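Local coordinates for putative type VI secretion protein (Escherichia coli, PDB 3U66) that is the cytoplasmic domain of SciP/TssL, an inner-membrane DotU-family protein that probably helps build the type VI machine secreting proteins from the cell, at residues E10-P15 with R47-E52; Q57-I62 with V122-C127. All blocks are in the same frame, centred on the assembly; numbering follows the deposited sequence.

Interaction 1 (E10-P15 with R47-E52); sequences EQIFYP and REELAE
Ile12 and Glu49 meet where two antiparallel helices of an all-helical bundle, helix 7-24 and helix 32-52, lie side by side. The segment axes run 172° apart in direction and come within 10.0 Å of each other. Ile12 makes the largest single contribution. With its CG2 anti to the backbone N and CG1 beside it (chi1 -40°), both branches reach the neighbouring helix, and CD1 settles 3.6 Å from Glu49 CB. The two side chains slide past each other in opposite directions, so that the aliphatic part of the glutamate serves as a greasy partner while its carboxylate passes on. Glu49 OE1 lies 3.5 Å from Ile12 CD1, yet its polar need is met by a water, 2.7 Å from OE1, whose oxygen is also 2.8 Å from Ile12 O. By donating to both, this water joins the carboxylate to the helix backbone opposite. Deeper in, Leu50 crosses Phe13 at about a right angle, its CD1 3.8 Å from Phe13 CZ and oblique to the ring. Met63 of helix 57-76 touches both of these residues, and Phe67 meets the Phe13 ring. The apolar pair on the buried side and the water bridge beside it join the first two helices, an antiparallel helix pair, in the all-helical bundle of this DotU-family domain.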
ATOM      1  N   GLU A  10       2.143   4.962  12.689  1.00 57.91           N
ATOM      2  CA  GLU A  10       0.732   4.634  12.456  1.00 57.39           C
ATOM      3  C   GLU A  10      -0.140   5.883  12.635  1.00 61.43           C
ATOM      4  O   GLU A  10      -1.037   6.123  11.824  1.00 61.51           O
ATOM      5  CB  GLU A  10       0.262   3.482  13.361  1.00 58.47           C
ATOM      6  CG  GLU A  10       0.744   2.114  12.908  1.00 63.71           C
ATOM      7  CD  GLU A  10      -0.020   0.954  13.516  1.00 70.99           C
ATOM      8  OE1 GLU A  10      -0.978   0.467  12.876  1.00 70.66           O
ATOM      9  OE2 GLU A  10       0.342   0.529  14.634  1.00 52.84           O
ATOM     10  N   GLN A  11       0.182   6.702  13.658  1.00 57.55           N
ATOM     11  CA  GLN A  11      -0.436   7.988  13.999  1.00 57.02           C
ATOM     12  C   GLN A  11      -0.419   8.942  12.785  1.00 59.88           C
ATOM     13  O   GLN A  11      -1.391   9.671  12.574  1.00 59.99           O
ATOM     14  CB  GLN A  11       0.390   8.646  15.116  1.00 58.59           C
ATOM     15  CG  GLN A  11      -0.239   8.742  16.490  1.00 76.60           C
ATOM     16  CD  GLN A  11       0.600   9.599  17.438  1.00 96.02           C
ATOM     17  OE1 GLN A  11       1.522  10.344  17.042  1.00 89.32           O
ATOM     18  NE2 GLN A  11       0.282   9.530  18.725  1.00 86.14           N
ATOM     19  N   ILE A  12       0.718   8.975  12.037  1.00 55.02           N
ATOM     20  CA  ILE A  12       0.941   9.816  10.850  1.00 54.17           C
ATOM     21  C   ILE A  12       0.047   9.358   9.677  1.00 55.72           C
ATOM     22  O   ILE A  12      -0.501  10.199   8.960  1.00 55.85           O
ATOM     23  CB  ILE A  12       2.443   9.805  10.394  1.00 57.63           C
ATOM     24  CG1 ILE A  12       3.491   9.846  11.528  1.00 58.43           C
ATOM     25  CG2 ILE A  12       2.733  10.831   9.322  1.00 58.90           C
ATOM     26  CD1 ILE A  12       3.657  11.134  12.343  1.00 67.97           C
ATOM     27  N   PHE A  13      -0.049   8.034   9.450  1.00 49.52           N
ATOM     28  CA  PHE A  13      -0.790   7.480   8.325  1.00 48.38           C
ATOM     29  C   PHE A  13      -2.261   7.181   8.567  1.00 52.89           C
ATOM     30  O   PHE A  13      -2.977   6.973   7.589  1.00 52.39           O
ATOM     31  CB  PHE A  13      -0.064   6.259   7.737  1.00 49.59           C
ATOM     32  CG  PHE A  13       1.228   6.548   7.006  1.00 50.11           C
ATOM     33  CD1 PHE A  13       1.218   7.163   5.757  1.00 52.13           C
ATOM     34  CD2 PHE A  13       2.452   6.170   7.548  1.00 51.01           C
ATOM     35  CE1 PHE A  13       2.413   7.422   5.081  1.00 52.86           C
ATOM     36  CE2 PHE A  13       3.646   6.437   6.877  1.00 53.11           C
ATOM     37  CZ  PHE A  13       3.620   7.066   5.650  1.00 51.53           C
ATOM     38  N   TYR A  14      -2.725   7.175   9.843  1.00 50.28           N
ATOM     39  CA  TYR A  14      -4.132   6.902  10.195  1.00 49.77           C
ATOM     40  C   TYR A  14      -5.164   7.723   9.398  1.00 51.96           C
ATOM     41  O   TYR A  14      -6.049   7.103   8.810  1.00 52.17           O
ATOM     42  CB  TYR A  14      -4.398   6.994  11.715  1.00 50.71           C
ATOM     43  CG  TYR A  14      -4.178   5.716  12.488  1.00 51.60           C
ATOM     44  CD1 TYR A  14      -4.765   4.518  12.090  1.00 54.22           C
ATOM     45  CD2 TYR A  14      -3.476   5.720  13.694  1.00 51.68           C
ATOM     46  CE1 TYR A  14      -4.578   3.341  12.806  1.00 55.30           C
ATOM     47  CE2 TYR A  14      -3.279   4.551  14.422  1.00 52.25           C
ATOM     48  CZ  TYR A  14      -3.833   3.364  13.974  1.00 61.11           C
ATOM     49  OH  TYR A  14      -3.655   2.210  14.690  1.00 64.95           O
ATOM     50  N   PRO A  15      -5.083   9.074   9.295  1.00 47.37           N
ATOM     51  CA  PRO A  15      -6.084   9.800   8.487  1.00 46.87           C
ATOM     52  C   PRO A  15      -6.166   9.307   7.033  1.00 51.60           C
ATOM     53  O   PRO A  15      -7.264   9.108   6.507  1.00 50.56           O
ATOM     54  CB  PRO A  15      -5.617  11.261   8.572  1.00 48.01           C
ATOM     55  CG  PRO A  15      -4.787  11.337   9.781  1.00 52.10           C
ATOM     56  CD  PRO A  15      -4.085  10.015   9.855  1.00 48.11           C
ATOM     57  N   ARG A  47       5.187  13.259   5.093  1.00 65.68           N
ATOM     58  CA  ARG A  47       6.609  13.471   4.805  1.00 65.93           C
ATOM     59  C   ARG A  47       7.280  14.349   5.880  1.00 71.00           C
ATOM     60  O   ARG A  47       8.305  13.953   6.440  1.00 71.53           O
ATOM     61  CB  ARG A  47       6.781  14.098   3.408  1.00 66.10           C
ATOM     62  CG  ARG A  47       8.145  13.833   2.768  1.00 75.27           C
ATOM     63  CD  ARG A  47       8.697  15.041   2.039  1.00 87.03           C
ATOM     64  NE  ARG A  47       7.961  15.354   0.810  1.00 96.35           N
ATOM     65  CZ  ARG A  47       7.145  16.395   0.661  1.00108.36           C
ATOM     66  NH1 ARG A  47       6.940  17.238   1.667  1.00 96.51           N
ATOM     67  NH2 ARG A  47       6.529  16.601  -0.494  1.00 92.14           N
ATOM     68  N   GLU A  48       6.684  15.521   6.177  1.00 67.57           N
ATOM     69  CA  GLU A  48       7.170  16.481   7.171  1.00 67.25           C
ATOM     70  C   GLU A  48       7.122  15.896   8.581  1.00 71.65           C
ATOM     71  O   GLU A  48       8.058  16.102   9.354  1.00 71.90           O
ATOM     72  CB  GLU A  48       6.360  17.786   7.099  1.00 68.45           C
ATOM     73  N   GLU A  49       6.049  15.149   8.905  1.00 67.81           N
ATOM     74  CA  GLU A  49       5.855  14.513  10.210  1.00 67.30           C
ATOM     75  C   GLU A  49       6.844  13.371  10.484  1.00 71.34           C
ATOM     76  O   GLU A  49       7.415  13.322  11.578  1.00 70.86           O
ATOM     77  CB  GLU A  49       4.402  14.062  10.379  1.00 68.57           C
ATOM     78  CG  GLU A  49       3.636  14.892  11.390  1.00 77.62           C
ATOM     79  CD  GLU A  49       2.123  14.811  11.327  1.00 89.09           C
ATOM     80  OE1 GLU A  49       1.573  13.689  11.259  1.00 79.84           O
ATOM     81  OE2 GLU A  49       1.485  15.882  11.416  1.00 80.56           O
ATOM     82  N   LEU A  50       7.066  12.477   9.489  1.00 68.15           N
ATOM     83  CA  LEU A  50       8.023  11.363   9.585  1.00 67.71           C
ATOM     84  C   LEU A  50       9.439  11.884   9.829  1.00 71.67           C
ATOM     85  O   LEU A  50      10.151  11.332  10.671  1.00 71.66           O
ATOM     86  CB  LEU A  50       7.993  10.466   8.331  1.00 67.21           C
ATOM     87  CG  LEU A  50       6.807   9.511   8.186  1.00 70.77           C
ATOM     88  CD1 LEU A  50       6.639   9.084   6.750  1.00 70.34           C
ATOM     89  CD2 LEU A  50       6.937   8.296   9.098  1.00 72.30           C
ATOM     90  N   ALA A  51       9.825  12.965   9.121  1.00 67.66           N
ATOM     91  CA  ALA A  51      11.119  13.626   9.272  1.00 67.71           C
ATOM     92  C   ALA A  51      11.265  14.242  10.675  1.00 72.68           C
ATOM     93  O   ALA A  51      12.334  14.117  11.277  1.00 72.21           O
ATOM     94  CB  ALA A  51      11.292  14.690   8.198  1.00 68.42           C
ATOM     95  N   GLU A  52      10.178  14.863  11.209  1.00 70.17           N
ATOM     96  CA  GLU A  52      10.130  15.463  12.552  1.00 70.31           C
ATOM     97  C   GLU A  52      10.191  14.387  13.644  1.00 74.74           C
ATOM     98  O   GLU A  52      10.795  14.604  14.701  1.00 75.01           O
ATOM     99  CB  GLU A  52       8.871  16.324  12.728  1.00 71.68           C
ATOM    100  CG  GLU A  52       8.996  17.730  12.167  1.00 83.53           C
TER
HETATM  101  O   HOH W   1       0.116  12.903   9.094  1.00 55.72           O

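Interaction 2 (Q57-I62 with V122-C127)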
ATOM      1  N   GLN A  57      15.411   9.223   5.755  1.00 65.84           N
ATOM      2  CA  GLN A  57      14.847   9.421   4.425  1.00 64.98           C
ATOM      3  C   GLN A  57      14.464   8.076   3.799  1.00 68.09           C
ATOM      4  O   GLN A  57      13.399   7.962   3.195  1.00 65.46           O
ATOM      5  CB  GLN A  57      15.831  10.173   3.527  1.00 66.30           C
ATOM      6  CG  GLN A  57      15.164  11.236   2.662  1.00 87.27           C
ATOM      7  CD  GLN A  57      15.581  12.636   3.025  1.00114.91           C
ATOM      8  OE1 GLN A  57      16.253  12.855   4.029  1.00112.18           O
ATOM      9  NE2 GLN A  57      15.211  13.601   2.197  1.00108.11           N
ATOM     10  N   LYS A  58      15.323   7.060   3.988  1.00 67.78           N
ATOM     11  CA  LYS A  58      15.189   5.685   3.507  1.00 67.45           C
ATOM     12  C   LYS A  58      13.833   5.085   3.894  1.00 66.25           C
ATOM     13  O   LYS A  58      13.077   4.650   3.029  1.00 63.77           O
ATOM     14  CB  LYS A  58      16.292   4.819   4.139  1.00 71.05           C
ATOM     15  CG  LYS A  58      17.650   4.865   3.450  1.00 73.94           C
ATOM     16  CD  LYS A  58      18.613   3.766   3.926  1.00 76.79           C
ATOM     17  CE  LYS A  58      18.147   2.354   3.646  1.00 75.23           C
ATOM     18  NZ  LYS A  58      17.913   2.101   2.197  1.00 78.73           N
ATOM     19  N   SER A  59      13.558   5.042   5.206  1.00 61.25           N
ATOM     20  CA  SER A  59      12.328   4.534   5.815  1.00 60.31           C
ATOM     21  C   SER A  59      11.077   5.393   5.530  1.00 62.59           C
ATOM     22  O   SER A  59      10.012   4.851   5.218  1.00 61.69           O
ATOM     23  CB  SER A  59      12.526   4.417   7.322  1.00 63.84           C
ATOM     24  OG  SER A  59      13.780   3.838   7.629  1.00 73.30           O
ATOM     25  N   SER A  60      11.211   6.730   5.584  1.00 58.48           N
ATOM     26  CA  SER A  60      10.149   7.675   5.239  1.00 57.87           C
ATOM     27  C   SER A  60       9.711   7.455   3.796  1.00 61.49           C
ATOM     28  O   SER A  60       8.515   7.305   3.557  1.00 60.36           O
ATOM     29  CB  SER A  60      10.620   9.111   5.433  1.00 61.66           C
ATOM     30  OG  SER A  60      11.019   9.360   6.770  1.00 72.93           O
ATOM     31  N   ASP A  61      10.687   7.310   2.866  1.00 59.12           N
ATOM     32  CA  ASP A  61      10.430   7.067   1.452  1.00 59.21           C
ATOM     33  C   ASP A  61       9.740   5.745   1.130  1.00 62.74           C
ATOM     34  O   ASP A  61       8.865   5.748   0.277  1.00 62.30           O
ATOM     35  CB  ASP A  61      11.659   7.361   0.580  1.00 61.60           C
ATOM     36  CG  ASP A  61      12.045   8.840   0.506  1.00 72.94           C
ATOM     37  OD1 ASP A  61      11.124   9.708   0.511  1.00 74.13           O
ATOM     38  OD2 ASP A  61      13.259   9.133   0.422  1.00 77.25           O
ATOM     39  N   ILE A  62      10.086   4.639   1.817  1.00 59.90           N
ATOM     40  CA  ILE A  62       9.406   3.346   1.619  1.00 59.83           C
ATOM     41  C   ILE A  62       7.962   3.400   2.166  1.00 62.83           C
ATOM     42  O   ILE A  62       7.022   2.978   1.476  1.00 62.85           O
ATOM     43  CB  ILE A  62      10.235   2.070   2.031  1.00 63.31           C
ATOM     44  CG1 ILE A  62       9.377   0.789   2.157  1.00 64.02           C
ATOM     45  CG2 ILE A  62      10.988   2.264   3.315  1.00 64.29           C
ATOM     46  CD1 ILE A  62       8.747   0.259   0.935  1.00 72.26           C
ATOM     47  N   VAL A 122      10.891  -1.928  12.167  1.00 60.28           N
ATOM     48  CA  VAL A 122       9.583  -2.437  12.579  1.00 59.38           C
ATOM     49  C   VAL A 122       8.432  -1.536  12.064  1.00 61.49           C
ATOM     50  O   VAL A 122       7.421  -2.053  11.579  1.00 61.37           O
ATOM     51  CB  VAL A 122       9.539  -2.760  14.104  1.00 63.63           C
ATOM     52  CG1 VAL A 122       9.803  -1.523  14.964  1.00 63.58           C
ATOM     53  CG2 VAL A 122       8.238  -3.447  14.507  1.00 63.64           C
ATOM     54  N   ALA A 123       8.642  -0.200  12.084  1.00 56.29           N
ATOM     55  CA  ALA A 123       7.693   0.801  11.587  1.00 54.95           C
ATOM     56  C   ALA A 123       7.400   0.620  10.086  1.00 56.40           C
ATOM     57  O   ALA A 123       6.231   0.662   9.694  1.00 55.46           O
ATOM     58  CB  ALA A 123       8.207   2.202  11.881  1.00 55.39           C
ATOM     59  N   VAL A 124       8.451   0.355   9.272  1.00 51.63           N
ATOM     60  CA  VAL A 124       8.354   0.107   7.827  1.00 50.95           C
ATOM     61  C   VAL A 124       7.530  -1.166   7.584  1.00 54.51           C
ATOM     62  O   VAL A 124       6.593  -1.119   6.790  1.00 54.28           O
ATOM     63  CB  VAL A 124       9.760   0.065   7.153  1.00 54.76           C
ATOM     64  CG1 VAL A 124       9.692  -0.401   5.697  1.00 54.10           C
ATOM     65  CG2 VAL A 124      10.454   1.419   7.252  1.00 54.39           C
ATOM     66  N   LEU A 125       7.849  -2.274   8.300  1.00 51.44           N
ATOM     67  CA  LEU A 125       7.147  -3.565   8.216  1.00 51.37           C
ATOM     68  C   LEU A 125       5.683  -3.435   8.592  1.00 57.88           C
ATOM     69  O   LEU A 125       4.854  -4.161   8.039  1.00 58.40           O
ATOM     70  CB  LEU A 125       7.785  -4.642   9.124  1.00 50.82           C
ATOM     71  CG  LEU A 125       9.168  -5.209   8.783  1.00 53.86           C
ATOM     72  CD1 LEU A 125       9.483  -6.366   9.686  1.00 53.56           C
ATOM     73  CD2 LEU A 125       9.266  -5.663   7.343  1.00 54.13           C
ATOM     74  N   THR A 126       5.372  -2.539   9.560  1.00 54.89           N
ATOM     75  CA  THR A 126       4.008  -2.278  10.022  1.00 54.79           C
ATOM     76  C   THR A 126       3.212  -1.653   8.882  1.00 58.84           C
ATOM     77  O   THR A 126       2.133  -2.148   8.548  1.00 58.74           O
ATOM     78  CB  THR A 126       4.025  -1.433  11.309  1.00 59.94           C
ATOM     79  OG1 THR A 126       4.745  -2.143  12.322  1.00 59.45           O
ATOM     80  CG2 THR A 126       2.621  -1.074  11.806  1.00 55.31           C
ATOM     81  N   CYS A 127       3.773  -0.603   8.259  1.00 55.14           N
ATOM     82  CA  CYS A 127       3.157   0.117   7.148  1.00 54.69           C
ATOM     83  C   CYS A 127       2.908  -0.768   5.935  1.00 58.06           C
ATOM     84  O   CYS A 127       1.853  -0.650   5.315  1.00 57.72           O
ATOM     85  CB  CYS A 127       3.974   1.351   6.798  1.00 55.01           C
ATOM     86  SG  CYS A 127       3.894   2.647   8.055  1.00 59.16           S
TER
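Val124 points its forked side chain at helix 57-76 and divides its two methyls between residues one turn apart, Ser59 and Ile62. The isopropyl group is turned with CG1 anti to the backbone N (chi1 171°), which sends CG1 toward Ile62 and CG2 toward Ser59. On the first branch, Ile62 and Val124 cross at about a right angle: Val124 CG1 lies 3.7 Å from Ile62 CG1 and 3.8 Å from Ile62 CG2, touching the isoleucine where its side chain forks. On the second branch, Val124 CG2 sits 3.6 Å from Ser59 CB, so the serine offers its carbon to the valine. Its hydroxyl is engaged at the start of its own helix, where Ser59 OG hydrogen-bonds to Ser56 OG. The contact thus illustrates how two helices of the DotU-family helical bundle, 57-76 and 122-133, meet here through three side chains, Ser59, Ile62 and Val124, with just 120 Å² buried between the segments and the nearest CA atoms, those of Ser59 and Val124, 6.3 Å apart. An alanine in place of Val124 lacks both methyls, which would probably leave a gap beside Ile62 and Ser59 CB without its apolar neighbour. Gln114 of helix 103-115 also touches the valine, and Arg110 of that helix touches Ile62. In the first turn of helix 122-133, Thr126 OG1 turns back to donate to Val122 O at 2.8 Å, approaching from above the carbonyl plane, 41° out of it; the same oxygen also accepts from Thr126 N.

From the N terminus, helix 7-24 leads through a short connection into helix 32-52, and interaction 1 closes that hairpin across 31 intervening residues. The chain then turns into helix 57-76. Interaction 2 closes a longer loop of 59 residues, bringing the start of helix 122-133 back against the start of helix 57-76. The two closures follow in series, neither nesting nor crossing, but their centres are only about 11 Å apart and they touch directly: Leu50 packs on Ser60, Glu10 on Thr126 and Phe13 on Cys127. Helix 7-24 therefore meets helix 122-133 as well as helix 32-52, tying four helices together at one end of the bundle.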